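PDB 2IVF: ethylbenzene dehydrogenase alpha-subunit from Aromatoleum aromaticum, which is the molybdenum-carrying subunit of an enzyme of the molybdopterin oxidoreductase family and also holds an iron/sulfur cluster. Local coordinates for residues 340-345 with 806-811; 347-352 with 366-371; 485-490 with 659-664. All coordinates share one frame; numbering follows the deposited sequence.

Contact 1: 340-345 with 806-811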
loop_
_atom_site.group_PDB
_atom_site.type_symbol
_atom_site.label_atom_id
_atom_site.label_comp_id
_atom_site.label_asym_id
_atom_site.label_seq_id
_atom_site.Cartn_x
_atom_site.Cartn_y
_atom_site.Cartn_z
ATOM N N GLY A 340 19.006 -8.344 44.998
ATOM C CA GLY A 340 18.289 -7.735 43.899
ATOM C C GLY A 340 17.100 -8.558 43.434
ATOM O O GLY A 340 16.504 -8.291 42.403
ATOM N N LYS A 341 16.751 -9.561 44.214
ATOM C CA LYS A 341 15.710 -10.483 43.807
ATOM C C LYS A 341 14.481 -10.267 44.668
ATOM O O LYS A 341 14.584 -9.838 45.827
ATOM C CB LYS A 341 16.258 -11.929 43.877
ATOM C CG LYS A 341 16.959 -12.320 42.542
ATOM C CD LYS A 341 18.050 -13.320 42.713
ATOM C CE LYS A 341 18.928 -13.436 41.455
ATOM N NZ LYS A 341 18.175 -13.584 40.172
ATOM N N PHE A 342 13.313 -10.529 44.098
ATOM C CA PHE A 342 12.075 -10.402 44.862
ATOM C C PHE A 342 12.210 -11.155 46.196
ATOM O O PHE A 342 12.754 -12.281 46.253
ATOM C CB PHE A 342 10.870 -10.938 44.093
ATOM C CG PHE A 342 10.443 -10.087 42.922
ATOM C CD1 PHE A 342 9.757 -8.895 43.115
ATOM C CD2 PHE A 342 10.699 -10.509 41.620
ATOM C CE1 PHE A 342 9.353 -8.114 42.031
ATOM C CE2 PHE A 342 10.310 -9.767 40.541
ATOM C CZ PHE A 342 9.619 -8.545 40.734
ATOM N N LEU A 343 11.736 -10.515 47.263
ATOM C CA LEU A 343 11.632 -11.169 48.559
ATOM C C LEU A 343 10.621 -12.298 48.444
ATOM O O LEU A 343 9.480 -12.051 48.027
ATOM C CB LEU A 343 11.163 -10.178 49.614
ATOM C CG LEU A 343 11.011 -10.728 51.028
ATOM C CD1 LEU A 343 12.346 -11.266 51.490
ATOM C CD2 LEU A 343 10.470 -9.628 51.945
ATOM N N SER A 344 11.045 -13.518 48.791
ATOM C CA SER A 344 10.190 -14.692 48.696
ATOM C C SER A 344 9.904 -15.294 50.058
ATOM O O SER A 344 10.616 -15.037 51.049
ATOM C CB SER A 344 10.799 -15.759 47.790
ATOM O OG SER A 344 11.724 -16.580 48.480
ATOM N N ALA A 345 8.836 -16.084 50.111
ATOM C CA ALA A 345 8.425 -16.732 51.342
ATOM C C ALA A 345 9.482 -17.750 51.733
ATOM O O ALA A 345 9.678 -18.004 52.910
ATOM C CB ALA A 345 7.077 -17.381 51.169
ATOM N N PRO A 806 -0.016 -14.352 33.628
ATOM C CA PRO A 806 0.855 -15.520 33.606
ATOM C C PRO A 806 2.356 -15.157 33.633
ATOM O O PRO A 806 3.100 -15.411 32.662
ATOM C CB PRO A 806 0.428 -16.216 32.326
ATOM C CG PRO A 806 0.120 -15.060 31.395
ATOM C CD PRO A 806 -0.583 -14.063 32.284
ATOM N N THR A 807 2.785 -14.577 34.750
ATOM C CA THR A 807 4.149 -14.097 34.921
ATOM C C THR A 807 4.715 -14.655 36.247
ATOM O O THR A 807 3.970 -15.117 37.096
ATOM C CB THR A 807 4.231 -12.549 35.006
ATOM O OG1 THR A 807 3.452 -12.063 36.104
ATOM C CG2 THR A 807 3.820 -11.859 33.746
ATOM N N HIS A 808 6.040 -14.614 36.380
ATOM C CA HIS A 808 6.755 -14.885 37.627
ATOM C C HIS A 808 6.044 -14.340 38.887
ATOM O O HIS A 808 5.815 -15.089 39.861
ATOM C CB HIS A 808 8.141 -14.271 37.517
ATOM C CG HIS A 808 9.099 -14.715 38.575
ATOM N ND1 HIS A 808 9.527 -16.023 38.692
ATOM C CD2 HIS A 808 9.738 -14.020 39.553
ATOM C CE1 HIS A 808 10.378 -16.117 39.703
ATOM N NE2 HIS A 808 10.533 -14.912 40.234
ATOM N N THR A 809 5.746 -13.049 38.856
ATOM C CA THR A 809 5.109 -12.305 39.963
ATOM C C THR A 809 3.590 -12.387 40.007
ATOM O O THR A 809 2.958 -11.860 40.953
ATOM C CB THR A 809 5.439 -10.812 39.889
ATOM O OG1 THR A 809 4.952 -10.261 38.654
ATOM C CG2 THR A 809 6.950 -10.569 40.046
ATOM N N ARG A 810 3.010 -13.018 38.983
ATOM C CA ARG A 810 1.555 -13.070 38.750
ATOM C C ARG A 810 0.933 -11.713 38.424
ATOM O O ARG A 810 -0.291 -11.560 38.375
ATOM C CB ARG A 810 0.815 -13.711 39.904
ATOM C CG ARG A 810 1.013 -15.219 39.979
ATOM C CD ARG A 810 0.194 -15.957 38.887
ATOM N NE ARG A 810 0.660 -17.343 38.733
ATOM C CZ ARG A 810 0.185 -18.372 39.416
ATOM N NH1 ARG A 810 -0.775 -18.199 40.299
ATOM N NH2 ARG A 810 0.684 -19.592 39.231
ATOM N N ARG A 811 1.795 -10.735 38.203
ATOM C CA ARG A 811 1.378 -9.383 37.903
ATOM C C ARG A 811 2.025 -8.860 36.642
ATOM O O ARG A 811 2.856 -9.524 36.018
ATOM C CB ARG A 811 1.700 -8.479 39.082
ATOM C CG ARG A 811 0.871 -8.828 40.299
ATOM C CD ARG A 811 1.622 -8.720 41.625
ATOM N NE ARG A 811 0.605 -8.840 42.655
ATOM C CZ ARG A 811 0.069 -9.987 43.067
ATOM N NH1 ARG A 811 0.532 -11.151 42.631
ATOM N NH2 ARG A 811 -0.897 -9.965 43.970
#

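Contact 2: 347-352 with 366-371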
loop_
_atom_site.group_PDB
_atom_site.type_symbol
_atom_site.label_atom_id
_atom_site.label_comp_id
_atom_site.label_asym_id
_atom_site.label_seq_id
_atom_site.Cartn_x
_atom_site.Cartn_y
_atom_site.Cartn_z
ATOM N N ASP A 347 12.702 -17.263 51.429
ATOM C CA ASP A 347 13.658 -16.449 52.174
ATOM C C ASP A 347 13.159 -16.165 53.582
ATOM O O ASP A 347 13.938 -16.238 54.548
ATOM C CB ASP A 347 13.899 -15.105 51.484
ATOM C CG ASP A 347 14.302 -15.238 50.020
ATOM O OD1 ASP A 347 14.982 -16.223 49.670
ATOM O OD2 ASP A 347 13.973 -14.332 49.233
ATOM N N VAL A 348 11.873 -15.839 53.707
ATOM C CA VAL A 348 11.331 -15.327 54.982
ATOM C C VAL A 348 10.969 -16.408 56.009
ATOM O O VAL A 348 11.321 -16.280 57.182
ATOM C CB VAL A 348 10.104 -14.396 54.750
ATOM C CG1 VAL A 348 9.603 -13.824 56.084
ATOM C CG2 VAL A 348 10.450 -13.276 53.762
ATOM N N ASP A 349 10.246 -17.450 55.581
ATOM C CA ASP A 349 9.829 -18.538 56.495
ATOM C C ASP A 349 9.927 -19.955 55.909
ATOM O O ASP A 349 9.324 -20.887 56.425
ATOM C CB ASP A 349 8.413 -18.275 57.026
ATOM C CG ASP A 349 7.390 -18.089 55.931
ATOM O OD1 ASP A 349 7.546 -18.646 54.822
ATOM O OD2 ASP A 349 6.401 -17.373 56.183
ATOM N N GLY A 350 10.692 -20.114 54.839
ATOM C CA GLY A 350 10.834 -21.411 54.186
ATOM C C GLY A 350 9.614 -21.877 53.420
ATOM O O GLY A 350 9.429 -23.068 53.251
ATOM N N GLY A 351 8.795 -20.944 52.936
ATOM C CA GLY A 351 7.673 -21.276 52.071
ATOM C C GLY A 351 8.044 -21.265 50.592
ATOM O O GLY A 351 9.181 -21.547 50.196
ATOM N N GLU A 352 7.080 -20.896 49.763
ATOM C CA GLU A 352 7.273 -20.943 48.322
ATOM C C GLU A 352 8.239 -19.876 47.815
ATOM O O GLU A 352 8.266 -18.742 48.295
ATOM C CB GLU A 352 5.947 -20.796 47.595
ATOM C CG GLU A 352 4.957 -21.900 47.912
ATOM C CD GLU A 352 3.599 -21.613 47.294
ATOM O OE1 GLU A 352 3.519 -20.685 46.466
ATOM O OE2 GLU A 352 2.617 -22.300 47.664
ATOM N N VAL A 366 5.655 -6.764 56.417
ATOM C CA VAL A 366 5.580 -7.465 55.150
ATOM C C VAL A 366 4.305 -8.315 55.219
ATOM O O VAL A 366 3.983 -8.863 56.291
ATOM C CB VAL A 366 6.895 -8.319 54.958
ATOM C CG1 VAL A 366 6.710 -9.779 55.407
ATOM C CG2 VAL A 366 7.375 -8.270 53.577
ATOM N N ARG A 367 3.552 -8.355 54.121
ATOM C CA ARG A 367 2.361 -9.205 53.958
ATOM C C ARG A 367 2.384 -9.871 52.593
ATOM O O ARG A 367 2.684 -9.225 51.593
ATOM C CB ARG A 367 1.058 -8.397 54.039
ATOM C CG ARG A 367 0.856 -7.659 55.355
ATOM C CD ARG A 367 -0.523 -7.013 55.447
ATOM N NE ARG A 367 -1.564 -7.970 55.803
ATOM C CZ ARG A 367 -2.861 -7.680 55.856
ATOM N NH1 ARG A 367 -3.303 -6.457 55.580
ATOM N NH2 ARG A 367 -3.725 -8.625 56.193
ATOM N N LYS A 368 2.032 -11.153 52.560
ATOM C CA LYS A 368 2.059 -11.942 51.345
ATOM C C LYS A 368 1.148 -11.317 50.320
ATOM O O LYS A 368 0.014 -10.955 50.629
ATOM C CB LYS A 368 1.647 -13.384 51.623
ATOM C CG LYS A 368 2.742 -14.180 52.295
ATOM C CD LYS A 368 2.363 -15.633 52.537
ATOM C CE LYS A 368 3.353 -16.289 53.472
ATOM N NZ LYS A 368 3.180 -17.756 53.518
ATOM N N ALA A 369 1.693 -11.128 49.125
ATOM C CA ALA A 369 0.920 -10.734 47.955
ATOM C C ALA A 369 0.331 -12.022 47.345
ATOM O O ALA A 369 1.058 -13.006 47.098
ATOM C CB ALA A 369 1.809 -10.008 46.948
ATOM N N SER A 370 -0.985 -12.028 47.131
ATOM C CA SER A 370 -1.646 -13.237 46.671
ATOM C C SER A 370 -1.186 -13.602 45.271
ATOM O O SER A 370 -1.114 -12.748 44.388
ATOM C CB SER A 370 -3.161 -13.096 46.720
ATOM O OG SER A 370 -3.799 -14.085 45.924
ATOM N N ARG A 371 -0.896 -14.887 45.090
ATOM C CA ARG A 371 -0.606 -15.462 43.788
ATOM C C ARG A 371 -1.859 -15.783 42.981
ATOM O O ARG A 371 -1.753 -16.092 41.804
ATOM C CB ARG A 371 0.181 -16.754 43.936
ATOM C CG ARG A 371 1.490 -16.596 44.703
ATOM C CD ARG A 371 2.376 -17.798 44.554
ATOM N NE ARG A 371 2.822 -17.992 43.179
ATOM C CZ ARG A 371 2.591 -19.076 42.444
ATOM N NH1 ARG A 371 1.920 -20.106 42.934
ATOM N NH2 ARG A 371 3.050 -19.130 41.207
HETATM O O HOH W 1 4.998 -19.354 53.909
HETATM O O HOH W 2 0.913 -20.653 46.175
#

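Contact 3: 485-490 with 659-664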
loop_
_atom_site.group_PDB
_atom_site.type_symbol
_atom_site.label_atom_id
_atom_site.label_comp_id
_atom_site.label_asym_id
_atom_site.label_seq_id
_atom_site.Cartn_x
_atom_site.Cartn_y
_atom_site.Cartn_z
ATOM N N ASP A 485 -6.785 -18.524 14.922
ATOM C CA ASP A 485 -6.197 -19.216 13.814
ATOM C C ASP A 485 -6.611 -20.690 13.861
ATOM O O ASP A 485 -6.004 -21.519 13.218
ATOM C CB ASP A 485 -4.681 -19.020 13.829
ATOM C CG ASP A 485 -4.009 -19.653 15.029
ATOM O OD1 ASP A 485 -4.707 -20.209 15.917
ATOM O OD2 ASP A 485 -2.758 -19.571 15.071
ATOM N N ASP A 486 -7.704 -20.985 14.568
ATOM C CA ASP A 486 -8.193 -22.358 14.719
ATOM C C ASP A 486 -8.403 -23.038 13.364
ATOM O O ASP A 486 -8.078 -24.233 13.179
ATOM C CB ASP A 486 -9.498 -22.384 15.531
ATOM C CG ASP A 486 -9.305 -21.918 16.968
ATOM O OD1 ASP A 486 -8.578 -20.931 17.162
ATOM O OD2 ASP A 486 -9.875 -22.507 17.897
ATOM N N ASN A 487 -8.923 -22.264 12.414
ATOM C CA ASN A 487 -9.250 -22.810 11.086
ATOM C C ASN A 487 -8.016 -23.395 10.407
ATOM O O ASN A 487 -8.097 -24.433 9.777
ATOM C CB ASN A 487 -9.949 -21.780 10.180
ATOM C CG ASN A 487 -9.156 -20.512 9.991
ATOM O OD1 ASN A 487 -8.692 -19.917 10.953
ATOM N ND2 ASN A 487 -8.966 -20.104 8.743
ATOM N N MET A 488 -6.872 -22.751 10.611
ATOM C CA MET A 488 -5.613 -23.227 10.067
ATOM C C MET A 488 -4.987 -24.308 10.917
ATOM O O MET A 488 -4.555 -25.358 10.378
ATOM C CB MET A 488 -4.654 -22.064 9.917
ATOM C CG MET A 488 -5.039 -21.185 8.807
ATOM S SD MET A 488 -3.934 -19.793 8.702
ATOM C CE MET A 488 -4.754 -18.576 9.727
ATOM N N VAL A 489 -4.930 -24.125 12.238
ATOM C CA VAL A 489 -4.179 -25.128 13.019
ATOM C C VAL A 489 -4.911 -26.447 13.150
ATOM O O VAL A 489 -4.267 -27.468 13.129
ATOM C CB VAL A 489 -3.644 -24.622 14.377
ATOM C CG1 VAL A 489 -2.986 -23.234 14.214
ATOM C CG2 VAL A 489 -4.741 -24.582 15.382
ATOM N N TYR A 490 -6.233 -26.478 13.264
ATOM C CA TYR A 490 -6.940 -27.785 13.264
ATOM C C TYR A 490 -6.885 -28.469 11.898
ATOM O O TYR A 490 -6.708 -29.707 11.798
ATOM C CB TYR A 490 -8.397 -27.660 13.713
ATOM C CG TYR A 490 -8.572 -27.394 15.179
ATOM C CD1 TYR A 490 -8.659 -28.440 16.086
ATOM C CD2 TYR A 490 -8.676 -26.105 15.661
ATOM C CE1 TYR A 490 -8.824 -28.192 17.442
ATOM C CE2 TYR A 490 -8.815 -25.849 16.994
ATOM C CZ TYR A 490 -8.907 -26.875 17.877
ATOM O OH TYR A 490 -9.053 -26.636 19.223
ATOM N N HIS A 659 -11.218 -20.982 -3.803
ATOM C CA HIS A 659 -12.037 -20.667 -2.610
ATOM C C HIS A 659 -11.101 -20.463 -1.423
ATOM O O HIS A 659 -10.103 -21.203 -1.258
ATOM C CB HIS A 659 -12.978 -21.784 -2.281
ATOM C CG HIS A 659 -13.889 -22.157 -3.397
ATOM N ND1 HIS A 659 -13.525 -23.050 -4.382
ATOM C CD2 HIS A 659 -15.157 -21.777 -3.676
ATOM C CE1 HIS A 659 -14.525 -23.192 -5.232
ATOM N NE2 HIS A 659 -15.536 -22.446 -4.818
ATOM N N GLU A 660 -11.403 -19.440 -0.625
ATOM C CA GLU A 660 -10.627 -19.147 0.576
ATOM C C GLU A 660 -11.430 -18.332 1.554
ATOM O O GLU A 660 -12.571 -17.954 1.303
ATOM C CB GLU A 660 -9.343 -18.377 0.188
ATOM C CG GLU A 660 -8.083 -19.215 0.110
ATOM C CD GLU A 660 -7.615 -19.679 1.480
ATOM O OE1 GLU A 660 -8.241 -19.274 2.483
ATOM O OE2 GLU A 660 -6.635 -20.444 1.555
ATOM N N MET A 661 -10.816 -18.077 2.706
ATOM C CA MET A 661 -11.398 -17.200 3.683
ATOM C C MET A 661 -10.269 -16.347 4.201
ATOM O O MET A 661 -9.165 -16.863 4.369
ATOM C CB MET A 661 -11.903 -18.034 4.819
ATOM C CG MET A 661 -12.701 -17.334 5.815
ATOM S SD MET A 661 -13.506 -18.628 6.810
ATOM C CE MET A 661 -12.085 -19.407 7.494
ATOM N N THR A 662 -10.533 -15.070 4.463
ATOM C CA THR A 662 -9.497 -14.208 5.012
ATOM C C THR A 662 -9.157 -14.618 6.461
ATOM O O THR A 662 -9.791 -15.484 7.035
ATOM C CB THR A 662 -9.935 -12.780 4.960
ATOM O OG1 THR A 662 -11.169 -12.658 5.663
ATOM C CG2 THR A 662 -10.140 -12.355 3.513
ATOM N N THR A 663 -8.071 -14.070 6.991
ATOM C CA THR A 663 -7.587 -14.432 8.314
ATOM C C THR A 663 -7.517 -13.172 9.131
ATOM O O THR A 663 -6.456 -12.553 9.250
ATOM C CB THR A 663 -6.187 -15.064 8.254
ATOM O OG1 THR A 663 -5.261 -14.148 7.635
ATOM C CG2 THR A 663 -6.243 -16.355 7.441
ATOM N N PRO A 664 -8.649 -12.761 9.681
ATOM C CA PRO A 664 -8.700 -11.480 10.410
ATOM C C PRO A 664 -8.119 -11.578 11.843
ATOM O O PRO A 664 -8.003 -12.681 12.449
ATOM C CB PRO A 664 -10.205 -11.221 10.500
ATOM C CG PRO A 664 -10.767 -12.579 10.602
ATOM C CD PRO A 664 -9.952 -13.426 9.704
#

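Contact 1: 340-345 with 806-811
The ring of Phe342 lies against the methyl branch of Thr809, which covers one of its faces. CG2 of Thr809 sits 3.8 Å from the centroid of the Phe342 ring and 28° off the ring normal, a CH-pi contact displaced toward the rim. Its closest ring atom is CZ of Phe342, 3.4 Å from CG2 of Thr809. The two side chains cross at about a right angle, and CG2 stands 3.3 Å above the ring plane. His808 contributes a lesser contact: its CD2 is 4.2 Å from CD2 of Phe342, and the phenylalanine atom lies at the edge of the imidazole, near its plane.

Chi1 of Thr809 (61°) places CG2 anti to the carbonyl carbon, facing the ring, and leaves OG1 between the backbone N and the carbonyl carbon. Arg811 N donates to Thr809 OG1 at 3.2 Å, and the same hydroxyl is bonded to Gln813 beyond the segment. Thr809 O is gripped by NH1 of Arg811 at 3.0 Å, lying only 8° out of the guanidinium plane. Thr807 OG1 donates to Arg811 O at 2.6 Å, on a carbonyl lone pair. Phe342 also packs on Val335 and Gln813, and Thr809 on Phe356.

No hydrogen bond links 340-345 to 806-811; the contact joins two loops through apolar atoms. The second loop is shaped by a type I beta turn from Thr807 to Arg810, closed by Arg810 N to Thr807 O (3.0 Å) and overlapped by an ST turn in which Thr809 OG1 accepts from Arg811 N.

Contact 2: 347-352 with 366-371
Asp349 and Glu352 reach from helix 345-349 and the loop after it toward Lys368 and Arg371, which belong to the second strand, and its exit, of the antiparallel beta hairpin 356-360/365-369. The touching parts run nearly alongside each other, their end-to-end directions 8° apart. Along 347-352, Val348 comes first: its CB is directed toward 366-371, and its side chain, like that of Val366, packs on Tyr357.

Asp349 follows, with CG placed between the backbone N and the carbonyl carbon (chi1 56°). Its OD2 is 4.2 Å from Lys368 NZ, beyond a salt bridge, and the two groups approach from opposite directions. Water 1 closes the gap, donating to Asp349 OD1 at 2.8 Å and accepting from Lys368 NZ at 2.5 Å, a length short enough to be doubtful; the extended lysine chain carries its ammonium up to this water. Gly350 then leaves the helix with positive phi, and the backbone N of Gly351 turns back to Asp349 OD1 in a weak bond of 3.2 Å, so that this oxygen receives two donors.

Glu352 comes next, its side chain extended beyond CG and bringing OE1 to 3.6 Å from CD of Arg371. Glu352 OE1 lies well out of the guanidinium plane, so no N-H of Arg371 points at it and only the charges attract; carboxylate and guanidinium planes stand 80° apart. NH1 of Arg371 has a salt bridge to Asp521 as well, so Glu352 shares this charge. Glu352 OE1 lies 3.9 Å from Arg371 NH1, a long salt bridge; water 2 spans the same pair, donating to Glu352 OE1 at 2.6 Å and accepting weakly from Arg371 NH1 at 3.4 Å, in the guanidinium plane at the edge of the group.

Contact 3: 485-490 with 659-664
Met661 and Asn487 meet through van der Waals contact, as do Met488 and Thr663, and in both pairs a methionine methyl does the touching. CE of Met661 lies 3.4 Å from ND2 of Asn487, the two side chains arriving from opposite directions. The methyl abuts an amide nitrogen that has its hydrogen-bond partner elsewhere. In the second pair, CE of Met488 is 3.5 Å from CG2 of Thr663, and the side chains cross at about a right angle. CG2 of Thr663 stands anti to the carbonyl carbon (chi1 58°). The side chain of Thr663 is about 9 Å from the iron/sulfur cluster.

Hydrogen bonds stay within each side or lead outward, none spanning the two segments. Met661 N donates to Glu660 OE1 at 2.8 Å and 156°, and Glu660 OE1 accepts it on its anti lone pair. Glu660 OE1 is also bonded to Ser197 OG, and OE2 to Ile198 N, which ties the strand to the start of helix 197-210.

Helix 486-493 thus rests on the loop after strand 659-661 and on that strand, an outermost one of the antiparallel sheet with 670-676 and 767-769, while Met488 packs on Trp200 of helix 197-210 and Met661 on Leu740 of helix 736-749.

Overall arrangement
From the N terminus, 340-345 comes first, but its partner lies far down the chain. Contact 2 closes almost at once, when the hairpin brings 366-371 back to 347-352. Contact 3 opens at 485-490 and closes at 659-664, in series with contact 2, setting helix 486-493 against strand 659-661. Contact 1 closes last, at 806-811, so its loop encloses both others and none cross. Contacts 1 and 2 have centres 10 Å apart and touch: Arg810 NH1 and Arg811 NH2 probably hydrogen-bond to the carbonyls of Arg371 and Ser370, joining the late loop to the hairpin's exit. Contact 3 stands nearer the cofactors, its nearest atoms about 17 Å from contact 1 and about 26 Å from contact 2.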